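Local coordinates for DNA helicase assembly protein (Enterobacteria phage T4, PDB 1C1K) that loads the replicative helicase onto forked DNA coated by the single-stranded-DNA-binding protein, serving phage DNA replication, recombination and repair, at residues Arg12-Lys17 with Tyr66-Leu71; Asp35-Asn40 with Arg194-Ile199; Phe75-Val80 with Leu96-Glu101. All coordinates share one frame; numbering follows the deposited sequence.

Interaction 1 of 3, residues Arg12-Lys17 with Tyr66-Leu71; sequences RYIDGK and YKLKEL
The N-terminal end of helix 68-81 is tied here to the extended loop that leads into helix 16-30, where Arg12 and Tyr13 run past Lys67 and Leu68 in the N-terminal half of this two-domain helical protein. The first turn of a helix has amide hydrogens without carbonyl partners inside the helix, and Arg12 O takes up that of Leu68, at 2.7 Å from Leu68 N and almost head-on to the carbonyl. Lys67 N, at the N-cap, is met by the helix's own Glu70 OE1 at 2.8 Å through that oxygen's anti lone pair: one half of a capping box, N3 side chain to N-cap amide. On the buried side, Ile14 and Leu71 reach toward each other tip to tip, CD1 to CD1 3.9 Å; branched and flexible aliphatic groups suit this place, where Val19 of helix 16-30 joins them. On the outer side the Tyr13 ring crosses the Lys67 chain, whose CG lies 3.4 Å from Tyr13 OH. Bends at chi3 and chi4 (148° and -69°) keep the lysine chain near the ring, and its ammonium pairs with Glu11. Arg12 runs beside Leu68, its guanidinium held by the carbonyls of Ala8 and Gly9. Two waters bridge the segments: one links Ile14 N to Tyr66 O, and the other accepts from Tyr13 OH at 3.0 Å and donates to Glu70 OE1.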
loop_
_atom_site.group_PDB
_atom_site.type_symbol
_atom_site.label_atom_id
_atom_site.label_comp_id
_atom_site.label_asym_id
_atom_site.label_seq_id
_atom_site.Cartn_x
_atom_site.Cartn_y
_atom_site.Cartn_z
ATOM N N ARG A 12 -5.672 -13.046 -18.345
ATOM C CA ARG A 12 -6.376 -14.314 -18.162
ATOM C C ARG A 12 -7.592 -14.303 -17.248
ATOM O O ARG A 12 -7.673 -13.532 -16.293
ATOM C CB ARG A 12 -5.433 -15.371 -17.574
ATOM C CG ARG A 12 -4.315 -15.851 -18.454
ATOM C CD ARG A 12 -3.480 -16.871 -17.682
ATOM N NE ARG A 12 -2.653 -16.238 -16.654
ATOM C CZ ARG A 12 -2.261 -16.826 -15.524
ATOM N NH1 ARG A 12 -2.617 -18.074 -15.252
ATOM N NH2 ARG A 12 -1.493 -16.168 -14.671
ATOM N N TYR A 13 -8.532 -15.194 -17.546
ATOM C CA TYR A 13 -9.697 -15.381 -16.700
ATOM C C TYR A 13 -9.390 -16.696 -15.981
ATOM O O TYR A 13 -8.809 -17.620 -16.572
ATOM C CB TYR A 13 -10.973 -15.492 -17.528
ATOM C CG TYR A 13 -11.402 -14.147 -18.075
ATOM C CD1 TYR A 13 -11.103 -13.785 -19.386
ATOM C CD2 TYR A 13 -12.046 -13.208 -17.259
ATOM C CE1 TYR A 13 -11.424 -12.519 -19.880
ATOM C CE2 TYR A 13 -12.371 -11.934 -17.747
ATOM C CZ TYR A 13 -12.053 -11.602 -19.056
ATOM O OH TYR A 13 -12.351 -10.352 -19.550
ATOM N N ILE A 14 -9.753 -16.764 -14.704
ATOM C CA ILE A 14 -9.495 -17.943 -13.886
ATOM C C ILE A 14 -10.766 -18.376 -13.158
ATOM O O ILE A 14 -11.774 -17.674 -13.207
ATOM C CB ILE A 14 -8.359 -17.644 -12.874
ATOM C CG1 ILE A 14 -8.774 -16.519 -11.917
ATOM C CG2 ILE A 14 -7.103 -17.228 -13.638
ATOM C CD1 ILE A 14 -7.723 -16.177 -10.875
ATOM N N ASP A 15 -10.728 -19.531 -12.494
ATOM C CA ASP A 15 -11.924 -20.001 -11.805
ATOM C C ASP A 15 -12.070 -19.487 -10.372
ATOM O O ASP A 15 -11.192 -18.804 -9.853
ATOM C CB ASP A 15 -12.031 -21.542 -11.870
ATOM C CG ASP A 15 -10.914 -22.268 -11.133
ATOM O OD1 ASP A 15 -10.190 -21.647 -10.322
ATOM O OD2 ASP A 15 -10.772 -23.493 -11.368
ATOM N N GLY A 16 -13.205 -19.805 -9.756
ATOM C CA GLY A 16 -13.493 -19.347 -8.407
ATOM C C GLY A 16 -12.478 -19.714 -7.347
ATOM O O GLY A 16 -12.088 -18.867 -6.539
ATOM N N LYS A 17 -12.051 -20.970 -7.321
ATOM C CA LYS A 17 -11.071 -21.369 -6.322
ATOM C C LYS A 17 -9.756 -20.624 -6.545
ATOM O O LYS A 17 -9.058 -20.277 -5.590
ATOM C CB LYS A 17 -10.820 -22.883 -6.358
ATOM C CG LYS A 17 -9.776 -23.315 -5.324
ATOM C CD LYS A 17 -9.854 -24.793 -4.967
ATOM C CE LYS A 17 -8.781 -25.138 -3.938
ATOM N NZ LYS A 17 -8.291 -26.547 -4.058
ATOM N N TYR A 66 -13.975 -10.638 -13.775
ATOM C CA TYR A 66 -12.685 -9.962 -13.817
ATOM C C TYR A 66 -11.462 -10.754 -14.247
ATOM O O TYR A 66 -11.304 -11.917 -13.885
ATOM C CB TYR A 66 -12.409 -9.332 -12.444
ATOM C CG TYR A 66 -13.495 -8.382 -11.989
ATOM C CD1 TYR A 66 -14.508 -8.806 -11.124
ATOM C CD2 TYR A 66 -13.525 -7.061 -12.438
ATOM C CE1 TYR A 66 -15.522 -7.945 -10.718
ATOM C CE2 TYR A 66 -14.539 -6.187 -12.036
ATOM C CZ TYR A 66 -15.531 -6.639 -11.180
ATOM O OH TYR A 66 -16.542 -5.788 -10.804
ATOM N N LYS A 67 -10.594 -10.095 -15.014
ATOM C CA LYS A 67 -9.355 -10.702 -15.478
ATOM C C LYS A 67 -8.404 -10.744 -14.291
ATOM O O LYS A 67 -8.599 -10.034 -13.305
ATOM C CB LYS A 67 -8.724 -9.874 -16.596
ATOM C CG LYS A 67 -9.656 -9.517 -17.732
ATOM C CD LYS A 67 -9.040 -8.426 -18.602
ATOM C CE LYS A 67 -9.469 -8.570 -20.049
ATOM N NZ LYS A 67 -8.876 -9.789 -20.680
ATOM N N LEU A 68 -7.372 -11.574 -14.389
ATOM C CA LEU A 68 -6.398 -11.713 -13.314
ATOM C C LEU A 68 -5.828 -10.377 -12.831
ATOM O O LEU A 68 -5.738 -10.140 -11.625
ATOM C CB LEU A 68 -5.258 -12.632 -13.764
ATOM C CG LEU A 68 -4.092 -12.821 -12.786
ATOM C CD1 LEU A 68 -4.610 -13.316 -11.439
ATOM C CD2 LEU A 68 -3.085 -13.813 -13.368
ATOM N N LYS A 69 -5.441 -9.509 -13.761
ATOM C CA LYS A 69 -4.880 -8.212 -13.383
ATOM C C LYS A 69 -5.886 -7.389 -12.572
ATOM O O LYS A 69 -5.521 -6.731 -11.590
ATOM C CB LYS A 69 -4.438 -7.437 -14.633
ATOM C CG LYS A 69 -5.561 -7.115 -15.602
ATOM C CD LYS A 69 -5.040 -6.375 -16.832
ATOM C CE LYS A 69 -6.162 -5.628 -17.535
ATOM N NZ LYS A 69 -5.713 -5.035 -18.828
ATOM N N GLU A 70 -7.154 -7.433 -12.974
ATOM C CA GLU A 70 -8.192 -6.695 -12.262
ATOM C C GLU A 70 -8.412 -7.311 -10.872
ATOM O O GLU A 70 -8.569 -6.594 -9.876
ATOM C CB GLU A 70 -9.493 -6.718 -13.068
ATOM C CG GLU A 70 -9.366 -6.060 -14.445
ATOM C CD GLU A 70 -10.612 -6.210 -15.308
ATOM O OE1 GLU A 70 -11.095 -7.351 -15.497
ATOM O OE2 GLU A 70 -11.109 -5.179 -15.812
ATOM N N LEU A 71 -8.417 -8.640 -10.804
ATOM C CA LEU A 71 -8.609 -9.332 -9.534
ATOM C C LEU A 71 -7.476 -8.958 -8.577
ATOM O O LEU A 71 -7.712 -8.666 -7.409
ATOM C CB LEU A 71 -8.632 -10.848 -9.757
ATOM C CG LEU A 71 -9.853 -11.385 -10.518
ATOM C CD1 LEU A 71 -9.570 -12.790 -11.048
ATOM C CD2 LEU A 71 -11.067 -11.390 -9.595
HETATM O O HOH W 1 -12.880 -8.362 -17.386
HETATM O O HOH W 2 -11.369 -14.615 -13.901
#

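Interaction 2 of 3, residues Asp35-Asn40 with Arg194-Ile199; sequences DVIKYN and RKILNI
Val36 and Ile37 press against Ile196 on the packed side of this contact, whereas Asp35 and Lys195 meet at its more exposed margin. The methyl groups Val36 CG2 and Ile196 CG2 approach to 3.6 Å, and Ile37 CD1 comes to 4.0 Å from the same Ile196 CG2, so one branch of the isoleucine receives both neighbours. Its placement follows from chi1 of 51°, which turns CG2 beside the backbone N and anti to the carbonyl carbon and puts CG1 between the two. Beta-branched residues suit this place because they present methyls close to the backbone; Trp41, Met25 and His29 lie around the pair.

Here a loop of the N-terminal family region, between helices 16-30 and 47-52, meets helix 181-196 of the C-terminal one just before strand 197-199 pairs with strand 2-4. The loop is folded by an Asx turn, extended by a second bond to Lys38 N, that runs into a type I beta turn starting at Ile37. Asp35 OD1 accepts from Ile37 N at 3.1 Å, nearer the carboxylate plane, and from Lys38 N at 3.2 Å, well above it on the same face. An aspartate fits because its short chain can curl forward to the amides two and three residues on and still offer its second oxygen elsewhere.

That oxygen serves the looser side, where Lys195, near the C-terminal end of its helix, crosses the aspartate at about a right angle. Extended up to chi4, its chain brings NZ into a 2.7 Å salt bridge with Asp35 OD2, 47° out of the carboxylate plane.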
loop_
_atom_site.group_PDB
_atom_site.type_symbol
_atom_site.label_atom_id
_atom_site.label_comp_id
_atom_site.label_asym_id
_atom_site.label_seq_id
_atom_site.Cartn_x
_atom_site.Cartn_y
_atom_site.Cartn_z
ATOM N N ASP A 35 5.397 -13.821 0.552
ATOM C CA ASP A 35 6.041 -12.859 -0.331
ATOM C C ASP A 35 5.685 -13.268 -1.748
ATOM O O ASP A 35 6.326 -14.146 -2.330
ATOM C CB ASP A 35 7.557 -12.890 -0.145
ATOM C CG ASP A 35 8.259 -11.744 -0.856
ATOM O OD1 ASP A 35 7.713 -11.208 -1.843
ATOM O OD2 ASP A 35 9.368 -11.379 -0.424
ATOM N N VAL A 36 4.656 -12.634 -2.302
ATOM C CA VAL A 36 4.210 -12.968 -3.647
ATOM C C VAL A 36 5.277 -12.786 -4.718
ATOM O O VAL A 36 5.211 -13.415 -5.773
ATOM C CB VAL A 36 2.959 -12.147 -4.053
ATOM C CG1 VAL A 36 1.784 -12.530 -3.178
ATOM C CG2 VAL A 36 3.251 -10.660 -3.960
ATOM N N ILE A 37 6.257 -11.927 -4.463
ATOM C CA ILE A 37 7.308 -11.709 -5.444
ATOM C C ILE A 37 8.311 -12.848 -5.350
ATOM O O ILE A 37 8.741 -13.397 -6.361
ATOM C CB ILE A 37 8.033 -10.362 -5.217
ATOM C CG1 ILE A 37 7.025 -9.204 -5.287
ATOM C CG2 ILE A 37 9.131 -10.182 -6.256
ATOM C CD1 ILE A 37 6.162 -9.186 -6.541
ATOM N N LYS A 38 8.675 -13.210 -4.128
ATOM C CA LYS A 38 9.623 -14.302 -3.922
ATOM C C LYS A 38 9.089 -15.595 -4.545
ATOM O O LYS A 38 9.846 -16.365 -5.121
ATOM C CB LYS A 38 9.866 -14.507 -2.418
ATOM C CG LYS A 38 10.563 -15.815 -2.042
ATOM C CD LYS A 38 10.854 -15.859 -0.543
ATOM C CE LYS A 38 11.683 -17.079 -0.146
ATOM N NZ LYS A 38 12.023 -17.964 -1.301
ATOM N N TYR A 39 7.780 -15.811 -4.442
ATOM C CA TYR A 39 7.164 -17.024 -4.964
ATOM C C TYR A 39 6.448 -16.851 -6.294
ATOM O O TYR A 39 5.676 -17.716 -6.709
ATOM C CB TYR A 39 6.196 -17.596 -3.929
ATOM C CG TYR A 39 6.898 -18.131 -2.703
ATOM C CD1 TYR A 39 6.951 -17.391 -1.527
ATOM C CD2 TYR A 39 7.531 -19.371 -2.727
ATOM C CE1 TYR A 39 7.621 -17.870 -0.403
ATOM C CE2 TYR A 39 8.203 -19.861 -1.611
ATOM C CZ TYR A 39 8.244 -19.105 -0.455
ATOM O OH TYR A 39 8.923 -19.581 0.637
ATOM N N ASN A 40 6.708 -15.734 -6.956
ATOM C CA ASN A 40 6.109 -15.452 -8.256
ATOM C C ASN A 40 4.598 -15.645 -8.337
ATOM O O ASN A 40 4.093 -16.306 -9.248
ATOM C CB ASN A 40 6.791 -16.301 -9.326
ATOM C CG ASN A 40 6.572 -15.760 -10.717
ATOM O OD1 ASN A 40 6.622 -16.505 -11.694
ATOM N ND2 ASN A 40 6.326 -14.458 -10.818
ATOM N N ARG A 194 5.584 -2.169 -0.353
ATOM C CA ARG A 194 6.831 -1.742 -0.973
ATOM C C ARG A 194 7.419 -2.856 -1.848
ATOM O O ARG A 194 8.044 -2.589 -2.870
ATOM C CB ARG A 194 7.833 -1.312 0.114
ATOM C CG ARG A 194 9.195 -0.853 -0.406
ATOM C CD ARG A 194 10.051 -0.236 0.712
ATOM N NE ARG A 194 10.442 -1.216 1.724
ATOM C CZ ARG A 194 11.262 -0.966 2.746
ATOM N NH1 ARG A 194 11.793 0.243 2.908
ATOM N NH2 ARG A 194 11.554 -1.931 3.609
ATOM N N LYS A 195 7.211 -4.109 -1.447
ATOM C CA LYS A 195 7.727 -5.247 -2.208
ATOM C C LYS A 195 7.084 -5.380 -3.588
ATOM O O LYS A 195 7.736 -5.797 -4.548
ATOM C CB LYS A 195 7.514 -6.545 -1.426
ATOM C CG LYS A 195 8.469 -6.711 -0.252
ATOM C CD LYS A 195 8.324 -8.069 0.408
ATOM C CE LYS A 195 9.351 -8.232 1.525
ATOM N NZ LYS A 195 10.113 -9.506 1.402
ATOM N N ILE A 196 5.805 -5.032 -3.695
ATOM C CA ILE A 196 5.135 -5.148 -4.984
ATOM C C ILE A 196 5.180 -3.859 -5.808
ATOM O O ILE A 196 4.754 -3.839 -6.959
ATOM C CB ILE A 196 3.666 -5.606 -4.820
ATOM C CG1 ILE A 196 2.939 -4.731 -3.811
ATOM C CG2 ILE A 196 3.625 -7.058 -4.360
ATOM C CD1 ILE A 196 1.449 -5.042 -3.715
ATOM N N LEU A 197 5.705 -2.786 -5.227
ATOM C CA LEU A 197 5.799 -1.525 -5.952
ATOM C C LEU A 197 7.170 -1.393 -6.595
ATOM O O LEU A 197 8.191 -1.555 -5.932
ATOM C CB LEU A 197 5.563 -0.338 -5.013
ATOM C CG LEU A 197 4.122 -0.020 -4.611
ATOM C CD1 LEU A 197 4.130 1.080 -3.560
ATOM C CD2 LEU A 197 3.318 0.408 -5.832
ATOM N N ASN A 198 7.182 -1.105 -7.893
ATOM C CA ASN A 198 8.416 -0.924 -8.645
ATOM C C ASN A 198 8.607 0.583 -8.733
ATOM O O ASN A 198 7.944 1.262 -9.519
ATOM C CB ASN A 198 8.270 -1.522 -10.045
ATOM C CG ASN A 198 9.579 -1.583 -10.793
ATOM O OD1 ASN A 198 9.687 -2.254 -11.818
ATOM N ND2 ASN A 198 10.586 -0.885 -10.287
ATOM N N ILE A 199 9.516 1.103 -7.917
ATOM C CA ILE A 199 9.745 2.540 -7.871
ATOM C C ILE A 199 11.131 2.974 -8.310
ATOM O O ILE A 199 12.135 2.388 -7.909
ATOM C CB ILE A 199 9.511 3.070 -6.432
ATOM C CG1 ILE A 199 8.032 2.922 -6.059
ATOM C CG2 ILE A 199 9.985 4.523 -6.312
ATOM C CD1 ILE A 199 7.769 3.019 -4.568
#

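Interaction 3 of 3, residues Phe75-Val80 with Leu96-Glu101; sequences FISNLV and LVFYRE
Ser77 and Asn78 face Phe98 and Tyr99 where helices 68-81 and 95-107 cross nearly at right angles, 99° between their directions, with the axes of the short segments 8.9 Å apart. The Phe98 ring reaches across to the backbone of the other helix, its CE2 lying 3.3 Å from Ser77 O; a chi1 of -173° swings the ring away from its own backbone N and out to that carbonyl. Asn78 slides past Phe98 in the opposite sense, OD1 coming to 3.5 Å from Phe98 CB, with the amide and ring planes 46° apart. The small serine lets the backbones come close: Ser77 OG is 3.8 Å from Tyr99 CA and lies at the edge of the tyrosine ring, near its plane.

Both polar side chains are buried, and their hydrogen-bonding groups are served beyond these pairs. Ser77 OG has one proton, directed to Leu73 O, its stronger partner, or shared with Ile74 O. Asn78 suits its place because its amide both donates and accepts: ND2 bonds to Ile74 O and to Ala95 O at the start of the crossing helix, while OD1 accepts from Asn82 ND2.

Further out, Phe75 and Leu79 turn away from this crossing to pack on helix 16-30, and Ile76 touches Tyr193 and Ile196 of helix 181-196, so helix 68-81 lies between helix 95-107 and those two helices.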
loop_
_atom_site.group_PDB
_atom_site.type_symbol
_atom_site.label_atom_id
_atom_site.label_comp_id
_atom_site.label_asym_id
_atom_site.label_seq_id
_atom_site.Cartn_x
_atom_site.Cartn_y
_atom_site.Cartn_z
ATOM N N PHE A 75 -7.898 -6.952 -4.897
ATOM C CA PHE A 75 -7.389 -7.418 -3.617
ATOM C C PHE A 75 -6.296 -6.536 -3.041
ATOM O O PHE A 75 -6.314 -6.252 -1.844
ATOM C CB PHE A 75 -6.916 -8.867 -3.734
ATOM C CG PHE A 75 -8.028 -9.831 -4.060
ATOM C CD1 PHE A 75 -7.827 -10.863 -4.970
ATOM C CD2 PHE A 75 -9.292 -9.681 -3.487
ATOM C CE1 PHE A 75 -8.867 -11.731 -5.309
ATOM C CE2 PHE A 75 -10.339 -10.542 -3.817
ATOM C CZ PHE A 75 -10.125 -11.571 -4.734
ATOM N N ILE A 76 -5.361 -6.090 -3.877
ATOM C CA ILE A 76 -4.276 -5.236 -3.404
ATOM C C ILE A 76 -4.813 -3.908 -2.869
ATOM O O ILE A 76 -4.517 -3.525 -1.737
ATOM C CB ILE A 76 -3.245 -4.949 -4.525
ATOM C CG1 ILE A 76 -2.503 -6.234 -4.894
ATOM C CG2 ILE A 76 -2.229 -3.906 -4.056
ATOM C CD1 ILE A 76 -1.750 -6.147 -6.214
ATOM N N SER A 77 -5.604 -3.208 -3.676
ATOM C CA SER A 77 -6.153 -1.923 -3.246
ATOM C C SER A 77 -6.876 -2.040 -1.911
ATOM O O SER A 77 -6.662 -1.225 -1.011
ATOM C CB SER A 77 -7.103 -1.356 -4.305
ATOM O OG SER A 77 -8.275 -2.140 -4.426
ATOM N N ASN A 78 -7.719 -3.061 -1.770
ATOM C CA ASN A 78 -8.466 -3.262 -0.531
ATOM C C ASN A 78 -7.596 -3.630 0.662
ATOM O O ASN A 78 -7.725 -3.047 1.738
ATOM C CB ASN A 78 -9.524 -4.350 -0.715
ATOM C CG ASN A 78 -10.814 -3.812 -1.285
ATOM O OD1 ASN A 78 -11.681 -3.333 -0.549
ATOM N ND2 ASN A 78 -10.952 -3.882 -2.604
ATOM N N LEU A 79 -6.711 -4.603 0.484
ATOM C CA LEU A 79 -5.868 -5.037 1.590
ATOM C C LEU A 79 -4.837 -4.007 2.026
ATOM O O LEU A 79 -4.320 -4.076 3.143
ATOM C CB LEU A 79 -5.191 -6.363 1.236
ATOM C CG LEU A 79 -6.179 -7.531 1.246
ATOM C CD1 LEU A 79 -5.593 -8.708 0.492
ATOM C CD2 LEU A 79 -6.496 -7.921 2.687
ATOM N N VAL A 80 -4.536 -3.048 1.159
ATOM C CA VAL A 80 -3.569 -2.018 1.521
ATOM C C VAL A 80 -4.240 -0.813 2.170
ATOM O O VAL A 80 -3.917 -0.447 3.307
ATOM C CB VAL A 80 -2.778 -1.499 0.296
ATOM C CG1 VAL A 80 -2.014 -0.229 0.676
ATOM C CG2 VAL A 80 -1.820 -2.553 -0.197
ATOM N N LEU A 96 -15.529 -4.191 -4.101
ATOM C CA LEU A 96 -15.627 -3.697 -5.469
ATOM C C LEU A 96 -15.811 -2.188 -5.510
ATOM O O LEU A 96 -15.211 -1.500 -6.339
ATOM C CB LEU A 96 -16.768 -4.400 -6.207
ATOM C CG LEU A 96 -16.387 -5.600 -7.088
ATOM C CD1 LEU A 96 -14.939 -6.026 -6.857
ATOM C CD2 LEU A 96 -17.341 -6.750 -6.799
ATOM N N VAL A 97 -16.638 -1.672 -4.607
ATOM C CA VAL A 97 -16.867 -0.237 -4.549
ATOM C C VAL A 97 -15.540 0.436 -4.216
ATOM O O VAL A 97 -15.138 1.392 -4.875
ATOM C CB VAL A 97 -17.901 0.115 -3.461
ATOM C CG1 VAL A 97 -17.826 1.591 -3.130
ATOM C CG2 VAL A 97 -19.293 -0.245 -3.935
ATOM N N PHE A 98 -14.856 -0.084 -3.200
ATOM C CA PHE A 98 -13.579 0.477 -2.774
ATOM C C PHE A 98 -12.544 0.446 -3.891
ATOM O O PHE A 98 -11.797 1.402 -4.083
ATOM C CB PHE A 98 -13.042 -0.278 -1.554
ATOM C CG PHE A 98 -11.817 0.349 -0.952
ATOM C CD1 PHE A 98 -11.930 1.250 0.101
ATOM C CD2 PHE A 98 -10.552 0.067 -1.461
ATOM C CE1 PHE A 98 -10.805 1.865 0.637
ATOM C CE2 PHE A 98 -9.419 0.675 -0.936
ATOM C CZ PHE A 98 -9.546 1.579 0.117
ATOM N N TYR A 99 -12.505 -0.659 -4.626
ATOM C CA TYR A 99 -11.562 -0.830 -5.723
ATOM C C TYR A 99 -11.793 0.169 -6.857
ATOM O O TYR A 99 -10.840 0.752 -7.387
ATOM C CB TYR A 99 -11.669 -2.258 -6.259
ATOM C CG TYR A 99 -11.294 -2.416 -7.713
ATOM C CD1 TYR A 99 -9.957 -2.461 -8.105
ATOM C CD2 TYR A 99 -12.273 -2.587 -8.685
ATOM C CE1 TYR A 99 -9.602 -2.684 -9.432
ATOM C CE2 TYR A 99 -11.933 -2.809 -10.011
ATOM C CZ TYR A 99 -10.594 -2.863 -10.378
ATOM O OH TYR A 99 -10.260 -3.131 -11.686
ATOM N N ARG A 100 -13.053 0.357 -7.238
ATOM C CA ARG A 100 -13.368 1.292 -8.311
ATOM C C ARG A 100 -12.869 2.689 -7.936
ATOM O O ARG A 100 -12.307 3.404 -8.766
ATOM C CB ARG A 100 -14.878 1.310 -8.568
ATOM C CG ARG A 100 -15.374 0.110 -9.372
ATOM C CD ARG A 100 -16.807 0.287 -9.870
ATOM N NE ARG A 100 -17.795 -0.005 -8.834
ATOM C CZ ARG A 100 -18.167 -1.230 -8.471
ATOM N NH1 ARG A 100 -17.634 -2.294 -9.059
ATOM N NH2 ARG A 100 -19.075 -1.393 -7.517
ATOM N N GLU A 101 -13.058 3.065 -6.675
ATOM C CA GLU A 101 -12.615 4.370 -6.208
ATOM C C GLU A 101 -11.090 4.457 -6.177
ATOM O O GLU A 101 -10.515 5.500 -6.484
ATOM C CB GLU A 101 -13.177 4.650 -4.812
ATOM C CG GLU A 101 -13.883 5.991 -4.684
ATOM C CD GLU A 101 -12.936 7.126 -4.330
ATOM O OE1 GLU A 101 -13.014 8.194 -4.978
ATOM O OE2 GLU A 101 -12.115 6.952 -3.400
#

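Interactions 1 and 3 share helix 68-81, the first at its N-terminal end and the second farther along, with centres about 15 Å apart. They touch where Tyr66 meets Leu96 and Glu70 meets Tyr99, so both bear on helix 95-107. The centre of interaction 2 lies about 19 Å from that of interaction 1 and 18 Å from that of interaction 3, which it meets through Ile196 and Ile76. In sequence, interaction 1 closes before interaction 3 opens, interaction 3 is nested within the span interaction 2 closes, and the segments of 1 and 2 alternate. Interactions 1 and 3 help hold the helices of the N-terminal family region together; interaction 2 joins it to the C-terminal one.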